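Local coordinates for DNA replication licensing factor MCM related protein (Thermoplasma acidophilum, PDB 4ME3) that probably binds single-stranded DNA through this N-terminal domain, as part of a zinc-containing MCM protein thought to act as an ATP-driven replicative helicase, at residues T134-K139 against F192-K197; Y28-E33 against R45-S50. All coordinates share one frame; numbering follows the deposited sequence.

Interaction 1: T134-K139 against F192-K197; sequences TEVFPK and FIDVQK
Thr134 grips Lys197 twice: its backbone N gives a hydrogen bond to Lys197 O at 2.9 Å, and its OG1 takes the one from Lys197 N, also at 2.9 Å. A chi1 of 64° swings OG1 back over its own backbone, where it can meet Lys197 N; the hydroxyl's own proton goes to Glu135 O. Thr134 O is met by Gln196 NE2 at 3.1 Å, with that oxygen in the plane of the Gln196 amide and the N-H...O angle nearly straight at 171°. Gln196 OE1 accepts a hydrogen bond from the backbone N of Gly226, which settles both ends of this buried amide. With an alanine here in place of the threonine, Lys197 N would probably lose its OG1 acceptor and Glu135 O its hydroxyl donor. From Phe137 on the backbone does the pairing: Phe137 and Val195 exchange N-H...O bonds, as do Lys139 and Ile193. Val195 CB sits over one face of the Phe137 ring, 4.0 Å from its centroid, while Val195 CG2 presses on Lys139 CB at a tight 3.5 Å. Lys139 NZ reaches on to a salt bridge with Glu221. This is an antiparallel strand pair, 123-147 with 191-201, in the OB-fold region of the MCM N-terminal part.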
loop_
_atom_site.group_PDB
_atom_site.type_symbol
_atom_site.label_atom_id
_atom_site.label_comp_id
_atom_site.label_asym_id
_atom_site.label_seq_id
_atom_site.Cartn_x
_atom_site.Cartn_y
_atom_site.Cartn_z
ATOM N N THR A 134 3.205 -18.031 -1.816
ATOM C CA THR A 134 4.654 -18.007 -1.776
ATOM C C THR A 134 5.101 -18.016 -0.327
ATOM O O THR A 134 4.287 -17.915 0.592
ATOM C CB THR A 134 5.224 -16.737 -2.428
ATOM O OG1 THR A 134 4.821 -15.588 -1.672
ATOM C CG2 THR A 134 4.748 -16.599 -3.865
ATOM N N GLU A 135 6.404 -18.145 -0.123
ATOM C CA GLU A 135 6.976 -17.867 1.175
ATOM C C GLU A 135 6.723 -16.398 1.488
ATOM O O GLU A 135 6.409 -15.602 0.595
ATOM C CB GLU A 135 8.482 -18.154 1.180
ATOM C CG GLU A 135 9.332 -17.156 0.393
ATOM C CD GLU A 135 9.317 -17.402 -1.107
ATOM O OE1 GLU A 135 8.620 -18.336 -1.560
ATOM O OE2 GLU A 135 10.008 -16.658 -1.837
ATOM N N VAL A 136 6.844 -16.036 2.756
ATOM C CA VAL A 136 6.844 -14.634 3.133
ATOM C C VAL A 136 8.269 -14.106 2.998
ATOM O O VAL A 136 9.189 -14.630 3.629
ATOM C CB VAL A 136 6.355 -14.440 4.572
ATOM C CG1 VAL A 136 6.452 -12.977 4.968
ATOM C CG2 VAL A 136 4.926 -14.941 4.720
ATOM N N PHE A 137 8.456 -13.085 2.168
ATOM C CA PHE A 137 9.793 -12.566 1.894
ATOM C C PHE A 137 9.862 -11.061 2.114
ATOM O O PHE A 137 8.841 -10.374 2.078
ATOM C CB PHE A 137 10.217 -12.912 0.468
ATOM C CG PHE A 137 9.337 -12.315 -0.588
ATOM C CD1 PHE A 137 8.177 -12.957 -0.985
ATOM C CD2 PHE A 137 9.673 -11.112 -1.189
ATOM C CE1 PHE A 137 7.360 -12.405 -1.961
ATOM C CE2 PHE A 137 8.868 -10.560 -2.163
ATOM C CZ PHE A 137 7.709 -11.207 -2.550
ATOM N N PRO A 138 11.073 -10.540 2.360
ATOM C CA PRO A 138 11.209 -9.108 2.632
ATOM C C PRO A 138 11.321 -8.273 1.361
ATOM O O PRO A 138 11.972 -8.674 0.399
ATOM C CB PRO A 138 12.508 -9.033 3.433
ATOM C CG PRO A 138 13.329 -10.144 2.876
ATOM C CD PRO A 138 12.356 -11.249 2.516
ATOM N N LYS A 139 10.673 -7.115 1.373
ATOM C CA LYS A 139 10.774 -6.160 0.283
ATOM C C LYS A 139 11.207 -4.815 0.844
ATOM O O LYS A 139 10.699 -4.363 1.867
ATOM C CB LYS A 139 9.432 -6.015 -0.438
ATOM C CG LYS A 139 9.349 -4.795 -1.350
ATOM C CD LYS A 139 7.908 -4.371 -1.583
ATOM C CE LYS A 139 7.809 -2.877 -1.863
ATOM N NZ LYS A 139 6.401 -2.394 -1.793
ATOM N N PHE A 192 12.348 -2.778 5.791
ATOM C CA PHE A 192 11.724 -3.788 4.945
ATOM C C PHE A 192 10.348 -4.151 5.475
ATOM O O PHE A 192 10.074 -4.017 6.673
ATOM C CB PHE A 192 12.573 -5.057 4.920
ATOM C CG PHE A 192 13.939 -4.865 4.332
ATOM C CD1 PHE A 192 14.982 -4.409 5.116
ATOM C CD2 PHE A 192 14.179 -5.149 3.002
ATOM C CE1 PHE A 192 16.241 -4.236 4.583
ATOM C CE2 PHE A 192 15.441 -4.980 2.461
ATOM C CZ PHE A 192 16.470 -4.521 3.256
ATOM N N ILE A 193 9.488 -4.632 4.583
ATOM C CA ILE A 193 8.197 -5.170 4.979
ATOM C C ILE A 193 8.017 -6.574 4.410
ATOM O O ILE A 193 8.595 -6.915 3.375
ATOM C CB ILE A 193 7.030 -4.280 4.502
ATOM C CG1 ILE A 193 7.046 -4.153 2.978
ATOM C CG2 ILE A 193 7.108 -2.910 5.153
ATOM C CD1 ILE A 193 5.841 -3.425 2.415
ATOM N N ASP A 194 7.223 -7.381 5.104
ATOM C CA ASP A 194 6.864 -8.712 4.646
ATOM C C ASP A 194 5.985 -8.612 3.414
ATOM O O ASP A 194 5.125 -7.731 3.325
ATOM C CB ASP A 194 6.087 -9.455 5.729
ATOM C CG ASP A 194 6.925 -9.757 6.959
ATOM O OD1 ASP A 194 8.104 -10.144 6.802
ATOM O OD2 ASP A 194 6.394 -9.616 8.083
ATOM N N VAL A 195 6.195 -9.526 2.477
ATOM C CA VAL A 195 5.347 -9.631 1.294
ATOM C C VAL A 195 5.061 -11.098 1.027
ATOM O O VAL A 195 5.911 -11.961 1.249
ATOM C CB VAL A 195 6.015 -9.018 0.053
ATOM C CG1 VAL A 195 5.089 -9.120 -1.163
ATOM C CG2 VAL A 195 6.401 -7.569 0.308
ATOM N N GLN A 196 3.857 -11.382 0.551
ATOM C CA GLN A 196 3.496 -12.735 0.175
ATOM C C GLN A 196 2.548 -12.652 -1.009
ATOM O O GLN A 196 1.671 -11.792 -1.040
ATOM C CB GLN A 196 2.814 -13.444 1.343
ATOM C CG GLN A 196 2.475 -14.898 1.081
ATOM C CD GLN A 196 1.809 -15.559 2.265
ATOM O OE1 GLN A 196 0.982 -14.951 2.949
ATOM N NE2 GLN A 196 2.161 -16.814 2.517
ATOM N N LYS A 197 2.736 -13.527 -1.989
ATOM C CA LYS A 197 1.788 -13.617 -3.093
ATOM C C LYS A 197 0.892 -14.818 -2.866
ATOM O O LYS A 197 1.355 -15.887 -2.465
ATOM C CB LYS A 197 2.501 -13.730 -4.439
ATOM C CG LYS A 197 3.531 -12.646 -4.684
ATOM C CD LYS A 197 3.952 -12.611 -6.140
ATOM C CE LYS A 197 5.020 -11.561 -6.385
ATOM N NZ LYS A 197 5.462 -11.552 -7.809
#

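Interaction 2: Y28-E33 against R45-S50; sequences YGYSDE and RTLYVS
Tyr30 reaches from the turn between two helices to the end of strand 46-50, where its hydroxyl accepts a hydrogen bond from Ser50 N. The turn is a Schellman motif that closes helix 14-27, with Gly29, at positive phi, as its C-prime residue; Tyr30 N completes it by bonding to Phe25 O. All this belongs to the helical part of the MCM N-terminal domain.

The side chain of Tyr30 leaves CA with CB pointing toward the strand. CG lies anti to the carbonyl carbon (chi1 -77°), and the ring then extends toward the strand. CD1 comes within 4.4 Å of Leu47 CD1, a loose apolar touch. Next along that side, CE1 approaches Tyr48 O at 3.6 Å and also nears Val49 CA. Val49 CG2 sits over one ring face, near its rim, and CZ packs against Val49 CG1. At the tip, Tyr30 OH receives the N-H of Ser50 N at 2.9 Å, nearly straight at 173°, and has a weak hydrogen bond with Asp53 in helix 51-57. Phe24 of helix 14-27 also meets the Tyr30 ring, with the planes about 30° apart.

Ser50 is the N-cap of helix 51-57; its OG bonds to Asp102, while its N-H goes to the tyrosine hydroxyl.

Three residues further on, in helix 31-38, Glu33 reaches across with its chain extended and its carboxylate carbon CD only 3.5 Å from Leu47 CD1. Its oxygens reach the polar backbone of the strand through water. One water gives a proton to Glu33 OE2 and accepts a hydrogen bond from Tyr48 N at 2.9 Å; a second gives its two protons to Glu33 OE1 and to Tyr48 O, the latter at 2.7 Å.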
loop_
_atom_site.group_PDB
_atom_site.type_symbol
_atom_site.label_atom_id
_atom_site.label_comp_id
_atom_site.label_asym_id
_atom_site.label_seq_id
_atom_site.Cartn_x
_atom_site.Cartn_y
_atom_site.Cartn_z
ATOM N N TYR A 28 -15.613 11.491 13.213
ATOM C CA TYR A 28 -16.110 10.133 13.413
ATOM C C TYR A 28 -15.389 9.355 14.512
ATOM O O TYR A 28 -15.583 8.148 14.657
ATOM C CB TYR A 28 -16.120 9.374 12.082
ATOM C CG TYR A 28 -17.306 9.790 11.251
ATOM C CD1 TYR A 28 -17.264 10.940 10.475
ATOM C CD2 TYR A 28 -18.491 9.072 11.293
ATOM C CE1 TYR A 28 -18.353 11.341 9.742
ATOM C CE2 TYR A 28 -19.588 9.469 10.561
ATOM C CZ TYR A 28 -19.513 10.604 9.789
ATOM O OH TYR A 28 -20.605 11.006 9.060
ATOM N N GLY A 29 -14.578 10.062 15.298
ATOM C CA GLY A 29 -14.053 9.525 16.540
ATOM C C GLY A 29 -12.857 8.608 16.397
ATOM O O GLY A 29 -12.621 7.754 17.252
ATOM N N TYR A 30 -12.092 8.780 15.324
ATOM C CA TYR A 30 -10.925 7.935 15.087
ATOM C C TYR A 30 -9.702 8.415 15.868
ATOM O O TYR A 30 -8.749 7.665 16.060
ATOM C CB TYR A 30 -10.614 7.862 13.590
ATOM C CG TYR A 30 -11.548 6.940 12.834
ATOM C CD1 TYR A 30 -11.297 5.576 12.761
ATOM C CD2 TYR A 30 -12.690 7.429 12.213
ATOM C CE1 TYR A 30 -12.152 4.727 12.086
ATOM C CE2 TYR A 30 -13.551 6.586 11.531
ATOM C CZ TYR A 30 -13.278 5.239 11.470
ATOM O OH TYR A 30 -14.140 4.403 10.797
ATOM N N SER A 31 -9.738 9.659 16.335
ATOM C CA SER A 31 -8.594 10.245 17.030
ATOM C C SER A 31 -8.141 9.408 18.222
ATOM O O SER A 31 -6.941 9.241 18.444
ATOM C CB SER A 31 -8.921 11.667 17.485
ATOM O OG SER A 31 -9.219 12.496 16.376
ATOM N N ASP A 32 -9.093 8.886 18.992
ATOM C CA ASP A 32 -8.760 8.085 20.164
ATOM C C ASP A 32 -8.025 6.807 19.776
ATOM O O ASP A 32 -7.043 6.432 20.417
ATOM C CB ASP A 32 -10.012 7.742 20.976
ATOM C CG ASP A 32 -10.383 8.832 21.967
ATOM O OD1 ASP A 32 -9.589 9.782 22.141
ATOM O OD2 ASP A 32 -11.464 8.732 22.584
ATOM N N GLU A 33 -8.498 6.137 18.730
ATOM C CA GLU A 33 -7.845 4.918 18.270
ATOM C C GLU A 33 -6.445 5.230 17.759
ATOM O O GLU A 33 -5.494 4.497 18.040
ATOM C CB GLU A 33 -8.659 4.240 17.169
ATOM C CG GLU A 33 -8.035 2.945 16.671
ATOM C CD GLU A 33 -8.974 2.138 15.797
ATOM O OE1 GLU A 33 -9.998 2.693 15.346
ATOM O OE2 GLU A 33 -8.687 0.945 15.564
ATOM N N ARG A 45 1.172 -0.055 13.256
ATOM C CA ARG A 45 1.173 1.016 12.271
ATOM C C ARG A 45 0.083 0.832 11.225
ATOM O O ARG A 45 0.305 1.102 10.046
ATOM C CB ARG A 45 2.531 1.083 11.584
ATOM C CG ARG A 45 2.935 -0.215 10.912
ATOM C CD ARG A 45 4.285 -0.083 10.255
ATOM N NE ARG A 45 4.735 -1.342 9.670
ATOM C CZ ARG A 45 6.007 -1.647 9.443
ATOM N NH1 ARG A 45 6.971 -0.789 9.752
ATOM N NH2 ARG A 45 6.321 -2.820 8.915
ATOM N N THR A 46 -1.084 0.376 11.670
ATOM C CA THR A 46 -2.238 0.198 10.797
ATOM C C THR A 46 -3.510 0.736 11.443
ATOM O O THR A 46 -3.759 0.518 12.630
ATOM C CB THR A 46 -2.474 -1.286 10.473
ATOM O OG1 THR A 46 -1.299 -1.844 9.876
ATOM C CG2 THR A 46 -3.655 -1.452 9.524
ATOM N N LEU A 47 -4.319 1.427 10.646
ATOM C CA LEU A 47 -5.637 1.871 11.073
ATOM C C LEU A 47 -6.661 1.419 10.047
ATOM O O LEU A 47 -6.484 1.652 8.857
ATOM C CB LEU A 47 -5.687 3.397 11.188
ATOM C CG LEU A 47 -7.060 3.964 11.564
ATOM C CD1 LEU A 47 -7.417 3.606 12.997
ATOM C CD2 LEU A 47 -7.109 5.475 11.354
ATOM N N TYR A 48 -7.720 0.765 10.512
ATOM C CA TYR A 48 -8.854 0.434 9.658
ATOM C C TYR A 48 -9.938 1.494 9.783
ATOM O O TYR A 48 -10.348 1.844 10.889
ATOM C CB TYR A 48 -9.427 -0.927 10.039
ATOM C CG TYR A 48 -8.554 -2.077 9.604
ATOM C CD1 TYR A 48 -8.716 -2.654 8.354
ATOM C CD2 TYR A 48 -7.565 -2.579 10.435
ATOM C CE1 TYR A 48 -7.916 -3.702 7.941
ATOM C CE2 TYR A 48 -6.758 -3.630 10.029
ATOM C CZ TYR A 48 -6.942 -4.184 8.783
ATOM O OH TYR A 48 -6.145 -5.230 8.371
ATOM N N VAL A 49 -10.398 1.998 8.644
ATOM C CA VAL A 49 -11.478 2.979 8.610
ATOM C C VAL A 49 -12.695 2.372 7.929
ATOM O O VAL A 49 -12.578 1.728 6.887
ATOM C CB VAL A 49 -11.056 4.259 7.865
ATOM C CG1 VAL A 49 -12.257 5.141 7.591
ATOM C CG2 VAL A 49 -10.001 5.014 8.668
ATOM N N SER A 50 -13.865 2.578 8.520
ATOM C CA SER A 50 -15.090 1.985 7.998
ATOM C C SER A 50 -15.604 2.763 6.796
ATOM O O SER A 50 -15.768 3.979 6.856
ATOM C CB SER A 50 -16.165 1.952 9.083
ATOM O OG SER A 50 -17.376 1.434 8.569
HETATM O O HOH W 1 -7.889 -0.120 13.229
HETATM O O HOH W 2 -11.105 1.394 13.466
#

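How the interactions relate
Interaction 1 is partly buried and joins two neighbouring strands of the OB-fold sheet, so most of its bonds run directly between backbones. Interaction 2 is a buried contact, bringing a helix start and the turn before it against a strand of the small parallel sheet in the helical part; there, one tyrosine hydroxyl and two bridging waters do the polar work, with apolar contacts around them. They share no strand or helix, and their centres lie about 26 Å apart. The two parts nevertheless meet: Arg45 NH2, at the start of 45-50, packs on Ile193 CG2 at 3.8 Å, while Arg45 NE forms a salt bridge with Asp222, whose backbone pairs with Asp194.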